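Mlr3007 protein (Mesorhizobium loti, PDB 3QQM) probably catalyses the pyridoxal 5'-phosphate-dependent transfer of amino groups from leucine, isoleucine and valine to 2-oxoglutarate, as a class-IV aminotransferase. Local coordinates at residues Leu37-Leu40 with Tyr41-Ala45; Leu142-Glu145 with Arg146-Cys150. All blocks are in the same frame, centred on the assembly; numbering follows the deposited sequence.

Interaction 1: residues Leu37-Leu40 with Tyr41-Ala45; sequences LARL and YGSAA
Tyr41 N donates to Leu37 O over 2.8 Å with an N-H...O angle of 166°, and the same i to i+4 step recurs from Gly42 to Ala38, Ser43 to Arg39 and Ala44 to Leu40. Two turns of the alpha helix 33-47 are thus held by four consecutive main-chain bonds. Its side chains divide into a polar face and apolar ones. Arg39 departs from the backbone with CG anti to N (chi1 -179°), and its guanidinium forms a salt bridge with Glu20 while NH1 donates to a phosphate oxygen of the modified lysine at position 118 and to Pro177 O. One turn on, Ser43 sends OG in the same general direction, to a hydrogen bond with His117. Arg39 thus binds the cofactor phosphate directly, and Ser43 holds the residue next to the cofactor-bearing lysine. A second surface is apolar: Leu40 and Ala44 lie against Leu18 of strand 17-25 and against strand 71-78. Along the more open side Leu37 and Tyr41 run side by side, pointing the same way, and the phenol ring reaches on to Pro53 and Ile56 of helix 53-64. Tyr41 CE2 lies 3.9 Å from Leu37 CB, and farther out Leu37 CD2 approaches the phenolic Tyr41 OH to 4.0 Å.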
ATOM      1  N   LEU A  37      -5.337 -12.010  -1.065  1.00 14.30           N
ATOM      2  CA  LEU A  37      -4.861 -13.333  -1.446  1.00 14.72           C
ATOM      3  C   LEU A  37      -4.671 -13.416  -2.976  1.00 14.38           C
ATOM      4  O   LEU A  37      -3.731 -14.019  -3.449  1.00 14.35           O
ATOM      5  CB  LEU A  37      -5.823 -14.412  -0.939  1.00 15.09           C
ATOM      6  CG  LEU A  37      -5.924 -14.495   0.584  1.00 14.99           C
ATOM      7  CD1 LEU A  37      -6.940 -15.514   1.022  1.00 15.17           C
ATOM      8  CD2 LEU A  37      -4.592 -14.848   1.173  1.00 15.23           C
ATOM      9  N   ALA A  38      -5.551 -12.786  -3.732  1.00 14.24           N
ATOM     10  CA  ALA A  38      -5.414 -12.782  -5.188  1.00 14.56           C
ATOM     11  C   ALA A  38      -4.056 -12.196  -5.543  1.00 14.31           C
ATOM     12  O   ALA A  38      -3.318 -12.787  -6.318  1.00 14.38           O
ATOM     13  CB  ALA A  38      -6.529 -11.987  -5.872  1.00 14.15           C
ATOM     14  N   ARG A  39      -3.734 -11.040  -4.963  1.00 13.84           N
ATOM     15  CA  ARG A  39      -2.459 -10.399  -5.217  1.00 13.86           C
ATOM     16  C   ARG A  39      -1.280 -11.266  -4.772  1.00 13.70           C
ATOM     17  O   ARG A  39      -0.359 -11.455  -5.529  1.00 13.71           O
ATOM     18  CB  ARG A  39      -2.366  -9.063  -4.502  1.00 13.80           C
ATOM     19  CG  ARG A  39      -1.034  -8.352  -4.787  1.00 13.87           C
ATOM     20  CD  ARG A  39      -1.078  -6.954  -4.349  1.00 13.48           C
ATOM     21  NE  ARG A  39      -1.171  -6.821  -2.902  1.00 12.71           N
ATOM     22  CZ  ARG A  39      -1.392  -5.663  -2.286  1.00 12.91           C
ATOM     23  NH1 ARG A  39      -1.641  -4.568  -2.994  1.00 12.99           N
ATOM     24  NH2 ARG A  39      -1.458  -5.605  -0.959  1.00 12.44           N
ATOM     25  N   LEU A  40      -1.301 -11.719  -3.519  1.00 13.53           N
ATOM     26  CA  LEU A  40      -0.229 -12.550  -2.976  1.00 14.00           C
ATOM     27  C   LEU A  40      -0.017 -13.832  -3.786  1.00 14.32           C
ATOM     28  O   LEU A  40       1.118 -14.174  -4.146  1.00 14.24           O
ATOM     29  CB  LEU A  40      -0.520 -12.930  -1.518  1.00 13.90           C
ATOM     30  CG  LEU A  40       0.475 -13.880  -0.869  1.00 14.29           C
ATOM     31  CD1 LEU A  40       1.868 -13.248  -0.812  1.00 14.52           C
ATOM     32  CD2 LEU A  40      -0.011 -14.256   0.510  1.00 14.98           C
ATOM     33  N   TYR A  41      -1.099 -14.530  -4.091  1.00 14.77           N
ATOM     34  CA  TYR A  41      -0.964 -15.765  -4.835  1.00 15.64           C
ATOM     35  C   TYR A  41      -0.524 -15.509  -6.273  1.00 15.66           C
ATOM     36  O   TYR A  41       0.275 -16.284  -6.828  1.00 15.77           O
ATOM     37  CB  TYR A  41      -2.228 -16.594  -4.782  1.00 16.09           C
ATOM     38  CG  TYR A  41      -2.596 -17.076  -3.406  1.00 17.21           C
ATOM     39  CD1 TYR A  41      -1.632 -17.448  -2.510  1.00 19.10           C
ATOM     40  CD2 TYR A  41      -3.906 -17.323  -3.072  1.00 18.85           C
ATOM     41  CE1 TYR A  41      -1.963 -17.938  -1.260  1.00 20.57           C
ATOM     42  CE2 TYR A  41      -4.248 -17.836  -1.830  1.00 19.86           C
ATOM     43  CZ  TYR A  41      -3.272 -18.143  -0.935  1.00 20.15           C
ATOM     44  OH  TYR A  41      -3.584 -18.645   0.301  1.00 21.29           O
ATOM     45  N   GLY A  42      -1.019 -14.423  -6.861  1.00 15.26           N
ATOM     46  CA  GLY A  42      -0.659 -14.060  -8.227  1.00 15.76           C
ATOM     47  C   GLY A  42       0.833 -13.723  -8.298  1.00 15.80           C
ATOM     48  O   GLY A  42       1.535 -14.223  -9.159  1.00 16.37           O
ATOM     49  N   SER A  43       1.311 -12.910  -7.359  1.00 15.18           N
ATOM     50  CA  SER A  43       2.719 -12.541  -7.338  1.00 15.47           C
ATOM     51  C   SER A  43       3.617 -13.743  -7.067  1.00 15.77           C
ATOM     52  O   SER A  43       4.627 -13.901  -7.717  1.00 16.44           O
ATOM     53  CB  SER A  43       2.986 -11.445  -6.306  1.00 14.99           C
ATOM     54  OG  SER A  43       2.260 -10.293  -6.611  1.00 15.01           O
ATOM     55  N   ALA A  44       3.230 -14.607  -6.142  1.00 15.85           N
ATOM     56  CA  ALA A  44       4.054 -15.765  -5.832  1.00 16.43           C
ATOM     57  C   ALA A  44       4.212 -16.617  -7.107  1.00 17.35           C
ATOM     58  O   ALA A  44       5.309 -17.115  -7.423  1.00 17.50           O
ATOM     59  CB  ALA A  44       3.470 -16.561  -4.709  1.00 15.80           C
ATOM     60  N   ALA A  45       3.120 -16.742  -7.848  1.00 17.68           N
ATOM     61  CA  ALA A  45       3.125 -17.484  -9.072  1.00 18.69           C
ATOM     62  C   ALA A  45       4.029 -16.817 -10.122  1.00 19.13           C
ATOM     63  O   ALA A  45       4.799 -17.496 -10.767  1.00 19.47           O
ATOM     64  CB  ALA A  45       1.710 -17.639  -9.606  1.00 18.73           C
TER

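Interaction 2: residues Leu142-Glu145 with Arg146-Cys150; sequences LANE and RGEIC
Asn144 OD1 receives two main-chain N-H groups, Arg146 N at 2.9 Å and Glu148 N at 3.1 Å, and the two donors reach it from opposite faces of the amide plane. Neither lies in that plane, yet together they leave the side-chain carbonyl little freedom to turn. The other end of the amide is held as well: Asn144 ND2 points almost straight at Glu148 OE1 (3.2 Å, 173° at the hydrogen) and also donates to Cys173 O. OE1 lies in the amide plane of Asn144, while ND2 meets it on its anti side, tilted out of the carboxylate plane. With chi1 at 65°, CG of Asn144 sits between backbone N and carbonyl carbon, which carries the amide back over the turn. Behind this buried group the chain is tightly paired. Asn144 N donates to Glu148 O and Cys150 N to Leu142 O, flanking the non-hydrogen-bonded pair Ala143-Ile149, while Cys150 SG rests 3.7 Å from Asn144 CB. The outer end is looser and exposed. There Glu145 and Arg146 lie side by side, their flat groups 75° apart, in a salt bridge whose hydrogen bond, Arg146 NH1 to Glu145 OE2 at 2.8 Å, is weak and strongly bent. Glu145 OE2 also meets Ser110, and the link from Arg146 NE to Glu148 OE1 is long. Gly147, at positive phi, closes the turn by donating to Asn144 O. The whole is a beta hairpin joining strands 139-143 and 149-152 through a type I turn with a G1 bulge at Gly147, braced by the Asx turn of Asn144.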
ATOM      1  N   LEU A 142       6.152   9.985  -3.913  1.00 15.34           N
ATOM      2  CA  LEU A 142       7.242   9.801  -4.853  1.00 15.32           C
ATOM      3  C   LEU A 142       6.712   9.951  -6.285  1.00 15.26           C
ATOM      4  O   LEU A 142       5.616   9.483  -6.601  1.00 14.85           O
ATOM      5  CB  LEU A 142       7.870   8.398  -4.727  1.00 14.99           C
ATOM      6  CG  LEU A 142       8.535   8.006  -3.405  1.00 15.03           C
ATOM      7  CD1 LEU A 142       7.462   7.676  -2.385  1.00 15.18           C
ATOM      8  CD2 LEU A 142       9.450   6.816  -3.594  1.00 13.15           C
ATOM      9  N   ALA A 143       7.511  10.584  -7.136  1.00 15.54           N
ATOM     10  CA  ALA A 143       7.196  10.758  -8.550  1.00 15.68           C
ATOM     11  C   ALA A 143       8.192   9.927  -9.358  1.00 15.61           C
ATOM     12  O   ALA A 143       9.150   9.457  -8.821  1.00 15.97           O
ATOM     13  CB  ALA A 143       7.276  12.239  -8.959  1.00 15.86           C
ATOM     14  N   ASN A 144       7.940   9.748 -10.651  1.00 15.80           N
ATOM     15  CA  ASN A 144       8.819   8.967 -11.518  1.00 15.82           C
ATOM     16  C   ASN A 144       9.715   9.857 -12.382  1.00 16.35           C
ATOM     17  O   ASN A 144       9.741  11.064 -12.190  1.00 16.12           O
ATOM     18  CB  ASN A 144       7.992   8.012 -12.381  1.00 15.50           C
ATOM     19  CG  ASN A 144       7.082   8.738 -13.379  1.00 15.76           C
ATOM     20  OD1 ASN A 144       7.244   9.950 -13.653  1.00 16.25           O
ATOM     21  ND2 ASN A 144       6.128   7.990 -13.949  1.00 14.35           N
ATOM     22  N   GLU A 145      10.417   9.262 -13.361  1.00 17.02           N
ATOM     23  CA  GLU A 145      11.368  10.026 -14.227  1.00 17.73           C
ATOM     24  C   GLU A 145      10.732  11.091 -15.101  1.00 17.88           C
ATOM     25  O   GLU A 145      11.423  11.886 -15.700  1.00 18.27           O
ATOM     26  CB  GLU A 145      12.272   9.098 -15.087  1.00 18.03           C
ATOM     27  CG  GLU A 145      11.624   8.272 -16.207  1.00 18.58           C
ATOM     28  CD  GLU A 145      10.794   7.039 -15.747  1.00 19.15           C
ATOM     29  OE1 GLU A 145      10.441   6.907 -14.548  1.00 19.01           O
ATOM     30  OE2 GLU A 145      10.500   6.198 -16.608  1.00 18.95           O
ATOM     31  N   ARG A 146       9.407  11.079 -15.188  1.00 18.26           N
ATOM     32  CA  ARG A 146       8.647  12.069 -15.970  1.00 18.58           C
ATOM     33  C   ARG A 146       7.869  13.034 -15.059  1.00 18.01           C
ATOM     34  O   ARG A 146       7.007  13.775 -15.511  1.00 17.48           O
ATOM     35  CB  ARG A 146       7.751  11.355 -16.981  1.00 18.85           C
ATOM     36  CG  ARG A 146       8.597  10.678 -18.077  1.00 21.29           C
ATOM     37  CD  ARG A 146       7.792   9.964 -19.130  1.00 23.08           C
ATOM     38  NE  ARG A 146       7.039   8.871 -18.538  1.00 25.02           N
ATOM     39  CZ  ARG A 146       7.525   7.650 -18.294  1.00 27.14           C
ATOM     40  NH1 ARG A 146       8.791   7.345 -18.565  1.00 28.61           N
ATOM     41  NH2 ARG A 146       6.743   6.732 -17.742  1.00 27.72           N
ATOM     42  N   GLY A 147       8.239  13.043 -13.775  1.00 17.61           N
ATOM     43  CA  GLY A 147       7.633  13.932 -12.776  1.00 17.36           C
ATOM     44  C   GLY A 147       6.168  13.690 -12.484  1.00 16.98           C
ATOM     45  O   GLY A 147       5.467  14.589 -12.020  1.00 17.08           O
ATOM     46  N   GLU A 148       5.714  12.476 -12.758  1.00 16.35           N
ATOM     47  CA  GLU A 148       4.347  12.079 -12.533  1.00 15.88           C
ATOM     48  C   GLU A 148       4.277  11.435 -11.165  1.00 15.31           C
ATOM     49  O   GLU A 148       5.088  10.581 -10.830  1.00 14.89           O
ATOM     50  CB  GLU A 148       3.914  11.095 -13.637  1.00 16.02           C
ATOM     51  CG  GLU A 148       4.003  11.738 -15.046  1.00 16.90           C
ATOM     52  CD  GLU A 148       4.019  10.756 -16.209  1.00 16.98           C
ATOM     53  OE1 GLU A 148       4.184   9.519 -16.006  1.00 15.87           O
ATOM     54  OE2 GLU A 148       3.906  11.261 -17.348  1.00 16.43           O
ATOM     55  N   ILE A 149       3.334  11.887 -10.357  1.00 15.13           N
ATOM     56  CA  ILE A 149       3.144  11.337  -9.051  1.00 15.02           C
ATOM     57  C   ILE A 149       2.716   9.908  -9.219  1.00 14.73           C
ATOM     58  O   ILE A 149       1.860   9.602 -10.075  1.00 14.67           O
ATOM     59  CB  ILE A 149       2.043  12.072  -8.265  1.00 15.24           C
ATOM     60  CG1 ILE A 149       2.519  13.465  -7.884  1.00 15.62           C
ATOM     61  CG2 ILE A 149       1.661  11.289  -6.993  1.00 14.35           C
ATOM     62  CD1 ILE A 149       3.699  13.469  -6.873  1.00 16.27           C
ATOM     63  N   CYS A 150       3.300   9.033  -8.411  1.00 14.00           N
ATOM     64  CA  CYS A 150       2.958   7.634  -8.459  1.00 13.62           C
ATOM     65  C   CYS A 150       2.146   7.155  -7.230  1.00 13.49           C
ATOM     66  O   CYS A 150       1.007   6.640  -7.353  1.00 13.08           O
ATOM     67  CB  CYS A 150       4.232   6.804  -8.554  1.00 13.72           C
ATOM     68  SG  CYS A 150       5.275   7.054 -10.043  1.00 13.41           S
TER

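Overall arrangement
Both contacts are local, and they illustrate two ways in which a chain secures itself over a few residues. From the N terminus, interaction 1 comes first, as one stretch of helix 33-47 packed on the antiparallel sheet that contains strands 17-25 and 71-78; it closes no loop beyond a helical turn. The chain then passes position 118, whose modified lysine carries the cofactor, before interaction 2 closes the hairpin between strands 139-143 and 149-152 at one margin of the mixed sheet. The two stand in series, neither nested nor crossed. The centres of interaction 1 and interaction 2 are about 26 Å apart. The nearest atoms of interaction 1 and interaction 2 are about 12 Å apart, without touching.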